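Local structure of Cwp19 (Clostridioides difficile, 5OQ3) at residues 160-165 and 192-197; 166-171 and 219-224; 213-218 and 270-275. The protein is an S-layer protein whose glycoside hydrolase domain, a TIM barrel, makes up this chain and probably cleaves components of the bacterial cell wall. All blocks are in the same frame, centred on the assembly; numbering follows the deposited sequence.

Contact 1: residues 160-165 and 192-197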
loop_
_atom_site.group_PDB
_atom_site.type_symbol
_atom_site.label_atom_id
_atom_site.label_comp_id
_atom_site.label_asym_id
_atom_site.label_seq_id
_atom_site.Cartn_x
_atom_site.Cartn_y
_atom_site.Cartn_z
ATOM N N TYR A 160 -3.071 -4.258 15.320
ATOM C CA TYR A 160 -3.997 -3.321 15.952
ATOM C C TYR A 160 -5.432 -3.710 15.573
ATOM O O TYR A 160 -5.665 -4.162 14.444
ATOM C CB TYR A 160 -3.727 -1.887 15.557
ATOM C CG TYR A 160 -2.388 -1.386 16.026
ATOM C CD1 TYR A 160 -2.119 -1.202 17.399
ATOM C CD2 TYR A 160 -1.368 -1.169 15.135
ATOM C CE1 TYR A 160 -0.880 -0.799 17.825
ATOM C CE2 TYR A 160 -0.124 -0.729 15.546
ATOM C CZ TYR A 160 0.124 -0.564 16.910
ATOM O OH TYR A 160 1.361 -0.127 17.323
ATOM N N ASP A 161 -6.361 -3.530 16.489
ATOM C CA ASP A 161 -7.777 -3.871 16.278
ATOM C C ASP A 161 -8.481 -2.777 15.478
ATOM O O ASP A 161 -8.715 -1.669 16.000
ATOM C CB ASP A 161 -8.439 -4.043 17.661
ATOM C CG ASP A 161 -9.860 -4.569 17.616
ATOM O OD1 ASP A 161 -10.505 -4.517 16.530
ATOM O OD2 ASP A 161 -10.260 -5.059 18.703
ATOM N N PRO A 162 -8.864 -3.068 14.224
ATOM C CA PRO A 162 -9.523 -2.029 13.413
ATOM C C PRO A 162 -10.845 -1.537 13.990
ATOM O O PRO A 162 -11.327 -0.452 13.549
ATOM C CB PRO A 162 -9.702 -2.719 12.058
ATOM C CG PRO A 162 -8.732 -3.866 12.045
ATOM C CD PRO A 162 -8.658 -4.313 13.473
ATOM N N GLY A 163 -11.444 -2.294 14.909
ATOM C CA GLY A 163 -12.715 -1.923 15.481
ATOM C C GLY A 163 -12.700 -0.992 16.659
ATOM O O GLY A 163 -13.781 -0.597 17.094
ATOM N N LEU A 164 -11.529 -0.584 17.149
ATOM C CA LEU A 164 -11.472 0.316 18.284
ATOM C C LEU A 164 -11.373 1.736 17.807
ATOM O O LEU A 164 -10.438 2.089 17.044
ATOM C CB LEU A 164 -10.289 -0.019 19.188
ATOM C CG LEU A 164 -10.437 -1.323 19.995
ATOM C CD1 LEU A 164 -9.142 -1.664 20.671
ATOM C CD2 LEU A 164 -11.557 -1.197 21.021
ATOM N N PRO A 165 -12.222 2.612 18.369
ATOM C CA PRO A 165 -12.068 3.994 17.990
ATOM C C PRO A 165 -10.679 4.578 18.339
ATOM O O PRO A 165 -10.157 5.423 17.584
ATOM C CB PRO A 165 -13.182 4.700 18.779
ATOM C CG PRO A 165 -14.170 3.645 19.108
ATOM C CD PRO A 165 -13.463 2.350 19.145
ATOM N N TYR A 192 -3.330 -4.525 3.110
ATOM C CA TYR A 192 -3.512 -5.286 4.337
ATOM C C TYR A 192 -4.492 -4.577 5.265
ATOM O O TYR A 192 -4.285 -3.424 5.661
ATOM C CB TYR A 192 -2.197 -5.586 5.049
ATOM C CG TYR A 192 -1.212 -6.351 4.213
ATOM C CD1 TYR A 192 -1.368 -7.718 4.004
ATOM C CD2 TYR A 192 -0.130 -5.715 3.610
ATOM C CE1 TYR A 192 -0.469 -8.425 3.232
ATOM C CE2 TYR A 192 0.779 -6.426 2.829
ATOM C CZ TYR A 192 0.606 -7.769 2.668
ATOM O OH TYR A 192 1.499 -8.457 1.892
ATOM N N PHE A 193 -5.550 -5.307 5.608
ATOM C CA PHE A 193 -6.556 -4.809 6.481
ATOM C C PHE A 193 -6.758 -5.838 7.596
ATOM O O PHE A 193 -5.802 -6.121 8.307
ATOM C CB PHE A 193 -7.820 -4.424 5.671
ATOM C CG PHE A 193 -7.563 -3.318 4.723
ATOM C CD1 PHE A 193 -7.551 -2.025 5.181
ATOM C CD2 PHE A 193 -7.172 -3.589 3.413
ATOM C CE1 PHE A 193 -7.271 -0.999 4.348
ATOM C CE2 PHE A 193 -6.882 -2.556 2.577
ATOM C CZ PHE A 193 -6.929 -1.259 3.037
ATOM N N TYR A 194 -7.908 -6.484 7.705
ATOM C CA TYR A 194 -8.028 -7.583 8.649
ATOM C C TYR A 194 -7.231 -8.742 8.072
ATOM O O TYR A 194 -7.205 -8.917 6.852
ATOM C CB TYR A 194 -9.495 -8.008 8.831
ATOM C CG TYR A 194 -10.301 -7.152 9.752
ATOM C CD1 TYR A 194 -10.925 -6.005 9.297
ATOM C CD2 TYR A 194 -10.490 -7.522 11.093
ATOM C CE1 TYR A 194 -11.707 -5.214 10.153
ATOM C CE2 TYR A 194 -11.273 -6.754 11.952
ATOM C CZ TYR A 194 -11.839 -5.585 11.481
ATOM O OH TYR A 194 -12.583 -4.831 12.343
ATOM N N PRO A 195 -6.563 -9.544 8.943
ATOM C CA PRO A 195 -5.716 -10.600 8.409
ATOM C C PRO A 195 -6.441 -11.854 8.066
ATOM O O PRO A 195 -5.841 -12.762 7.555
ATOM C CB PRO A 195 -4.771 -10.886 9.568
ATOM C CG PRO A 195 -5.571 -10.529 10.804
ATOM C CD PRO A 195 -6.341 -9.324 10.401
ATOM N N GLY A 196 -7.707 -11.983 8.374
ATOM C CA GLY A 196 -8.379 -13.176 7.914
ATOM C C GLY A 196 -9.782 -13.125 8.310
ATOM O O GLY A 196 -10.220 -12.183 9.004
ATOM N N VAL A 197 -10.496 -14.120 7.825
ATOM C CA VAL A 197 -11.925 -14.184 7.986
ATOM C C VAL A 197 -12.227 -14.046 9.457
ATOM O O VAL A 197 -13.116 -13.284 9.792
ATOM C CB VAL A 197 -12.587 -15.435 7.354
ATOM C CG1 VAL A 197 -12.365 -15.464 5.839
ATOM C CG2 VAL A 197 -12.112 -16.732 8.000
HETATM O O HOH W 1 -12.449 -5.492 14.896
#

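Contact 2: residues 166-171 and 219-224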
loop_
_atom_site.group_PDB
_atom_site.type_symbol
_atom_site.label_atom_id
_atom_site.label_comp_id
_atom_site.label_asym_id
_atom_site.label_seq_id
_atom_site.Cartn_x
_atom_site.Cartn_y
_atom_site.Cartn_z
ATOM N N GLU A 166 -10.082 4.162 19.452
ATOM C CA GLU A 166 -8.753 4.681 19.790
ATOM C C GLU A 166 -7.692 4.240 18.783
ATOM O O GLU A 166 -6.709 4.949 18.586
ATOM C CB GLU A 166 -8.310 4.264 21.230
ATOM C CG GLU A 166 -9.045 5.038 22.303
ATOM C CD GLU A 166 -8.621 4.699 23.718
ATOM O OE1 GLU A 166 -7.733 3.849 23.943
ATOM O OE2 GLU A 166 -9.189 5.328 24.630
ATOM N N VAL A 167 -7.838 3.041 18.240
ATOM C CA VAL A 167 -6.896 2.560 17.254
ATOM C C VAL A 167 -7.006 3.411 15.980
ATOM O O VAL A 167 -5.982 3.879 15.469
ATOM C CB VAL A 167 -7.092 1.073 16.943
ATOM C CG1 VAL A 167 -6.410 0.679 15.628
ATOM C CG2 VAL A 167 -6.561 0.190 18.062
ATOM N N ARG A 168 -8.224 3.693 15.550
ATOM C CA ARG A 168 -8.401 4.521 14.374
ATOM C C ARG A 168 -7.807 5.920 14.593
ATOM O O ARG A 168 -7.130 6.456 13.726
ATOM C CB ARG A 168 -9.872 4.560 13.940
ATOM C CG ARG A 168 -10.368 3.185 13.471
ATOM C CD ARG A 168 -11.769 3.204 12.922
ATOM N NE ARG A 168 -12.788 3.571 13.861
ATOM C CZ ARG A 168 -13.604 2.745 14.459
ATOM N NH1 ARG A 168 -14.568 3.234 15.193
ATOM N NH2 ARG A 168 -13.425 1.441 14.405
ATOM N N LYS A 169 -8.075 6.494 15.760
ATOM C CA LYS A 169 -7.521 7.804 16.074
ATOM C C LYS A 169 -6.008 7.780 16.064
ATOM O O LYS A 169 -5.377 8.736 15.586
ATOM C CB LYS A 169 -8.078 8.327 17.405
ATOM C CG LYS A 169 -7.441 9.608 17.838
ATOM C CD LYS A 169 -8.064 10.172 19.090
ATOM C CE LYS A 169 -7.123 11.048 19.880
ATOM N NZ LYS A 169 -6.627 12.201 19.098
ATOM N N TYR A 170 -5.414 6.733 16.647
ATOM C CA TYR A 170 -3.956 6.635 16.656
ATOM C C TYR A 170 -3.382 6.557 15.228
ATOM O O TYR A 170 -2.361 7.165 14.944
ATOM C CB TYR A 170 -3.540 5.408 17.493
ATOM C CG TYR A 170 -2.255 4.716 17.070
ATOM C CD1 TYR A 170 -1.023 5.309 17.257
ATOM C CD2 TYR A 170 -2.277 3.465 16.459
ATOM C CE1 TYR A 170 0.160 4.693 16.864
ATOM C CE2 TYR A 170 -1.116 2.822 16.061
ATOM C CZ TYR A 170 0.096 3.447 16.247
ATOM O OH TYR A 170 1.250 2.837 15.804
ATOM N N ILE A 171 -4.009 5.778 14.370
ATOM C CA ILE A 171 -3.558 5.716 12.976
ATOM C C ILE A 171 -3.708 7.072 12.284
ATOM O O ILE A 171 -2.762 7.552 11.633
ATOM C CB ILE A 171 -4.212 4.570 12.233
ATOM C CG1 ILE A 171 -3.791 3.227 12.836
ATOM C CG2 ILE A 171 -3.877 4.629 10.735
ATOM C CD1 ILE A 171 -4.706 2.084 12.469
ATOM N N ARG A 219 -16.222 -4.474 7.786
ATOM C CA ARG A 219 -16.029 -3.651 6.595
ATOM C C ARG A 219 -16.158 -2.155 6.896
ATOM O O ARG A 219 -15.344 -1.342 6.414
ATOM C CB ARG A 219 -16.933 -4.108 5.423
ATOM C CG ARG A 219 -16.469 -5.369 4.702
ATOM C CD ARG A 219 -17.467 -5.804 3.615
ATOM N NE ARG A 219 -18.649 -6.481 4.125
ATOM C CZ ARG A 219 -18.724 -7.780 4.381
ATOM N NH1 ARG A 219 -19.857 -8.283 4.824
ATOM N NH2 ARG A 219 -17.665 -8.556 4.177
ATOM N N GLU A 220 -17.150 -1.820 7.711
ATOM C CA GLU A 220 -17.338 -0.435 8.073
ATOM C C GLU A 220 -16.209 0.117 8.945
ATOM O O GLU A 220 -15.890 1.288 8.850
ATOM C CB GLU A 220 -18.693 -0.204 8.699
ATOM C CG GLU A 220 -19.009 1.280 8.914
ATOM C CD GLU A 220 -19.126 2.174 7.679
ATOM O OE1 GLU A 220 -19.098 3.415 7.828
ATOM O OE2 GLU A 220 -19.232 1.704 6.583
ATOM N N ASN A 221 -15.615 -0.704 9.788
ATOM C CA ASN A 221 -14.475 -0.274 10.560
ATOM C C ASN A 221 -13.340 0.227 9.666
ATOM O O ASN A 221 -12.667 1.206 9.944
ATOM C CB ASN A 221 -13.945 -1.418 11.454
ATOM C CG ASN A 221 -14.886 -1.776 12.574
ATOM O OD1 ASN A 221 -15.650 -0.954 13.060
ATOM N ND2 ASN A 221 -14.787 -3.007 13.045
ATOM N N VAL A 222 -13.098 -0.528 8.601
ATOM C CA VAL A 222 -12.062 -0.161 7.624
ATOM C C VAL A 222 -12.495 1.108 6.883
ATOM O O VAL A 222 -11.692 2.075 6.783
ATOM C CB VAL A 222 -11.795 -1.310 6.643
ATOM C CG1 VAL A 222 -10.906 -0.849 5.477
ATOM C CG2 VAL A 222 -11.158 -2.501 7.372
ATOM N N ASN A 223 -13.744 1.158 6.428
ATOM C CA ASN A 223 -14.253 2.347 5.766
ATOM C C ASN A 223 -14.067 3.593 6.605
ATOM O O ASN A 223 -13.645 4.631 6.088
ATOM C CB ASN A 223 -15.741 2.202 5.478
ATOM C CG ASN A 223 -16.091 1.096 4.512
ATOM O OD1 ASN A 223 -15.230 0.464 3.892
ATOM N ND2 ASN A 223 -17.409 0.839 4.413
ATOM N N THR A 224 -14.353 3.522 7.894
ATOM C CA THR A 224 -14.262 4.640 8.824
ATOM C C THR A 224 -12.850 5.145 8.941
ATOM O O THR A 224 -12.599 6.336 9.060
ATOM C CB THR A 224 -14.756 4.193 10.236
ATOM O OG1 THR A 224 -16.131 3.817 10.164
ATOM C CG2 THR A 224 -14.717 5.293 11.212
HETATM O O HOH W 2 -15.725 0.548 15.790
#

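Contact 3: residues 213-218 and 270-275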
loop_
_atom_site.group_PDB
_atom_site.type_symbol
_atom_site.label_atom_id
_atom_site.label_comp_id
_atom_site.label_asym_id
_atom_site.label_seq_id
_atom_site.Cartn_x
_atom_site.Cartn_y
_atom_site.Cartn_z
ATOM N N ASN A 213 -24.692 -7.116 11.639
ATOM C CA ASN A 213 -23.961 -8.209 11.022
ATOM C C ASN A 213 -22.472 -7.936 11.213
ATOM O O ASN A 213 -21.955 -6.869 10.862
ATOM C CB ASN A 213 -24.312 -8.233 9.536
ATOM C CG ASN A 213 -23.557 -9.268 8.778
ATOM O OD1 ASN A 213 -22.400 -9.062 8.422
ATOM N ND2 ASN A 213 -24.159 -10.402 8.585
ATOM N N LYS A 214 -21.769 -8.917 11.758
ATOM C CA LYS A 214 -20.416 -8.673 12.179
ATOM C C LYS A 214 -19.466 -8.382 11.022
ATOM O O LYS A 214 -18.581 -7.538 11.133
ATOM C CB LYS A 214 -19.866 -9.828 13.016
ATOM C CG LYS A 214 -18.470 -9.551 13.602
ATOM C CD LYS A 214 -18.057 -10.502 14.726
ATOM C CE LYS A 214 -17.789 -11.885 14.252
ATOM N NZ LYS A 214 -17.589 -12.736 15.482
ATOM N N ASP A 215 -19.686 -9.048 9.904
ATOM C CA ASP A 215 -18.811 -8.863 8.785
ATOM C C ASP A 215 -19.051 -7.519 8.138
ATOM O O ASP A 215 -18.094 -6.862 7.707
ATOM C CB ASP A 215 -18.899 -9.991 7.778
ATOM C CG ASP A 215 -18.302 -11.275 8.298
ATOM O OD1 ASP A 215 -17.574 -11.279 9.289
ATOM O OD2 ASP A 215 -18.507 -12.289 7.664
ATOM N N ASN A 216 -20.288 -7.044 8.126
ATOM C CA ASN A 216 -20.565 -5.712 7.656
ATOM C C ASN A 216 -19.939 -4.645 8.590
ATOM O O ASN A 216 -19.421 -3.649 8.104
ATOM C CB ASN A 216 -22.091 -5.450 7.540
ATOM C CG ASN A 216 -22.791 -6.294 6.483
ATOM O OD1 ASN A 216 -22.168 -6.964 5.702
ATOM N ND2 ASN A 216 -24.115 -6.202 6.460
ATOM N N TRP A 217 -19.991 -4.907 9.882
ATOM C CA TRP A 217 -19.365 -4.026 10.850
ATOM C C TRP A 217 -17.844 -3.963 10.641
ATOM O O TRP A 217 -17.265 -2.895 10.678
ATOM C CB TRP A 217 -19.727 -4.502 12.273
ATOM C CG TRP A 217 -19.044 -3.810 13.387
ATOM C CD1 TRP A 217 -19.308 -2.572 13.895
ATOM C CD2 TRP A 217 -17.925 -4.325 14.122
ATOM N NE1 TRP A 217 -18.433 -2.319 14.919
ATOM C CE2 TRP A 217 -17.570 -3.378 15.076
ATOM C CE3 TRP A 217 -17.185 -5.509 14.041
ATOM C CZ2 TRP A 217 -16.484 -3.557 15.947
ATOM C CZ3 TRP A 217 -16.165 -5.702 14.896
ATOM C CH2 TRP A 217 -15.809 -4.746 15.844
ATOM N N ARG A 218 -17.191 -5.094 10.390
ATOM C CA ARG A 218 -15.755 -5.095 10.128
ATOM C C ARG A 218 -15.437 -4.298 8.852
ATOM O O ARG A 218 -14.478 -3.507 8.843
ATOM C CB ARG A 218 -15.231 -6.537 9.961
ATOM C CG ARG A 218 -15.173 -7.306 11.282
ATOM C CD ARG A 218 -14.635 -8.662 11.058
ATOM N NE ARG A 218 -14.435 -9.373 12.324
ATOM C CZ ARG A 218 -14.322 -10.681 12.424
ATOM N NH1 ARG A 218 -14.434 -11.445 11.357
ATOM N NH2 ARG A 218 -14.119 -11.210 13.622
ATOM N N GLY A 270 -12.250 -11.749 2.585
ATOM C CA GLY A 270 -11.038 -12.282 3.186
ATOM C C GLY A 270 -10.278 -11.325 4.079
ATOM O O GLY A 270 -9.565 -11.765 4.958
ATOM N N THR A 271 -10.411 -10.016 3.842
ATOM C CA THR A 271 -9.757 -8.969 4.668
ATOM C C THR A 271 -10.661 -7.784 5.008
ATOM O O THR A 271 -10.235 -6.854 5.671
ATOM C CB THR A 271 -8.410 -8.477 4.064
ATOM O OG1 THR A 271 -8.599 -7.520 3.033
ATOM C CG2 THR A 271 -7.631 -9.593 3.450
ATOM N N TYR A 272 -11.919 -7.845 4.596
ATOM C CA TYR A 272 -12.954 -6.819 4.883
ATOM C C TYR A 272 -12.639 -5.490 4.255
ATOM O O TYR A 272 -12.891 -4.450 4.855
ATOM C CB TYR A 272 -13.336 -6.740 6.404
ATOM C CG TYR A 272 -13.741 -8.106 6.914
ATOM C CD1 TYR A 272 -14.998 -8.655 6.624
ATOM C CD2 TYR A 272 -12.858 -8.888 7.654
ATOM C CE1 TYR A 272 -15.338 -9.936 7.063
ATOM C CE2 TYR A 272 -13.213 -10.174 8.082
ATOM C CZ TYR A 272 -14.446 -10.682 7.818
ATOM O OH TYR A 272 -14.717 -11.971 8.230
ATOM N N ALA A 273 -12.116 -5.532 3.040
ATOM C CA ALA A 273 -11.751 -4.387 2.252
ATOM C C ALA A 273 -12.790 -4.232 1.154
ATOM O O ALA A 273 -12.737 -4.882 0.132
ATOM C CB ALA A 273 -10.354 -4.563 1.687
ATOM N N ASP A 274 -13.744 -3.377 1.392
ATOM C CA ASP A 274 -14.920 -3.169 0.557
ATOM C C ASP A 274 -14.620 -2.021 -0.407
ATOM O O ASP A 274 -15.109 -0.899 -0.258
ATOM C CB ASP A 274 -16.156 -2.909 1.388
ATOM C CG ASP A 274 -17.429 -2.913 0.566
ATOM O OD1 ASP A 274 -17.364 -2.980 -0.695
ATOM O OD2 ASP A 274 -18.502 -2.842 1.211
ATOM N N THR A 275 -13.806 -2.315 -1.401
ATOM C CA THR A 275 -13.284 -1.254 -2.285
ATOM C C THR A 275 -14.421 -0.530 -2.979
ATOM O O THR A 275 -14.331 0.670 -3.174
ATOM C CB THR A 275 -12.352 -1.872 -3.311
ATOM O OG1 THR A 275 -11.475 -2.755 -2.621
ATOM C CG2 THR A 275 -11.591 -0.791 -4.051
#

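Contact 1: residues 160-165 and 192-197
Pro162 sets its CG over one face of the Tyr194 ring, the two side chains crossing at a slant, and this pairing supplies the apolar part of the contact. The CG lies 3.7 Å from the ring centroid and 15° off its normal, a CH-pi interaction displaced toward the rim, where Pro162 CG and Tyr194 CZ come within 3.6 Å. Pro162 CB reaches along to the oxygen, so the proline covers the hydroxyl end of that face. A rigid proline suits the place because its polarised C-H groups are presented by the backbone itself, with no rotamer to freeze. Tyr194 sets its CG beside its backbone N and anti to the carbonyl carbon (chi1 -80°), which sends the ring across to the 160-165 loop. Phe199 and Tyr272 also meet this ring edge-to-face.

The polar part is indirect. Water 1 lies in the plane of the tyrosine ring, accepts from Tyr194 OH at 2.6 Å and donates to Asp161 OD1 at 2.7 Å. The hydroxyl also accepts from Asn221 ND2 on helix 214-236, so this buried oxygen both gives and receives a bond.

Within the 160-165 loop, Asp161 OD1 takes a second bond, 2.9 Å from Gly163 N, which approaches from above the carboxylate plane. Its OD2 is bonded to Thr204 OG1, so both oxygens hold the carboxylate in place. Gly163, without a side chain, lets its N-H come close to Asp161 OD1. The backbone bond from Leu164 N to Asp161 O, 3.2 Å, closes the turn. This is an Asx turn superposed on a type I beta turn, leading into helix 165-181, and it faces the loop that follows the fourth barrel strand of a TIM barrel.

Contact 2: residues 166-171 and 219-224
This is a largely polar contact between neighbouring helices on the outside of the barrel, 165-181 and 214-236, made by Arg168 lying against Asn221 and Thr224. The closest approach of CA atoms is the 8.1 Å between Arg168 CA and Thr224 CA, and the arginine side chain reaches across between the helices to both partners. Arginine suits the place because its aliphatic stem can pack while its guanidinium carries polar links.

The Thr224 methyl packs against the base of the guanidinium, Thr224 CG2 3.7 Å from Arg168 NE, and Thr224 CB stands over one guanidinium face; Thr224 was modelled in two conformers, so the methyl contact belongs to the one described. Arg168 CD rests 3.7 Å from the backbone Asn221 O. The bend at the third torsion (chi3 -63°) turns the guanidinium aside, past Thr224, to lie beside the Asn221 amide.

At the polar end the guanidinium and the Asn221 amide are nearly parallel, their planes 18° apart, but Arg168 NH2 and Asn221 OD1 remain 3.5 Å from each other and are joined through water 2. This water, at the guanidinium edge and in its plane, accepts from Arg168 NH2 at 2.8 Å and donates to Asn221 OD1 at 3.1 Å. Arg168 NH2 also donates to Pro162 O, in the turn before its own helix, while the amide nitrogen of Asn221 goes to Tyr194 OH. A planar asparagine, with an acceptor and a donor, can thus serve the water and a tyrosine at once.

Adjacent helices packed side by side around the strands are characteristic of the TIM barrel; these two precede and follow the fourth strand, 186-189.

Contact 3: residues 213-218 and 270-275
Tyr272 OH is the polar centre of this contact. It donates a hydrogen bond to Val197 O, while Asp215 OD1 approaches to 3.1 Å and Arg218 NH1 to 3.2 Å, the arginine nitrogen with the hydroxyl near its guanidinium plane. A tyrosine suits the spot because it brings one hydroxyl to this charged pair and offers its ring to their carbon atoms.

Arg218 runs extended over the ring: its CD lies above one face, 3.8 Å from the centroid and 19° off the normal, a CH-pi contact, with Arg218 CB 3.7 Å from Tyr272 CG. The chain is straight as far as NE (chi2 -179°, chi3 174°), which carries the guanidinium past the ring to the hydroxyl. There Arg218 NH2 forms a salt bridge with Asp201. Toward Asp215 there is a long salt bridge of charges only, with Asp215 OD1 3.8 Å from Arg218 NH1 and well out of the guanidinium plane.

Asp215 also stands in the first turn of helix 214-236, where a negative charge is probably favourable to the helix dipole. Asn213 caps that end, its OD1 accepting from Asn216 N at 2.9 Å.

Tyr272 has left-handed backbone angles in the loop between helices 267-270 and 275-280, and its ring packs against the first turns of helix 214-236, its hydroxyl reaching the loop after strand 186-189 that carries Val197.

How the contacts relate
Following the chain from the N terminus, contact 1 closes first: the 160-165 turn, after the hairpin strand 157-160, meets the loop beyond strand 186-189, enclosing most of helix 165-181. Contact 2 opens directly afterwards at 166-171 but closes only at 219-224, so it crosses contact 1. Contact 3 opens at 213-218 inside that span and closes at 270-275, crossing contact 2 and following contact 1 in series. Helix 214-236 serves both contact 2 and contact 3, one turn after another. Together they bind the third, fourth and fifth strand-to-helix connections of the barrel; the centres of contacts 1 and 2 lie about 8 Å apart.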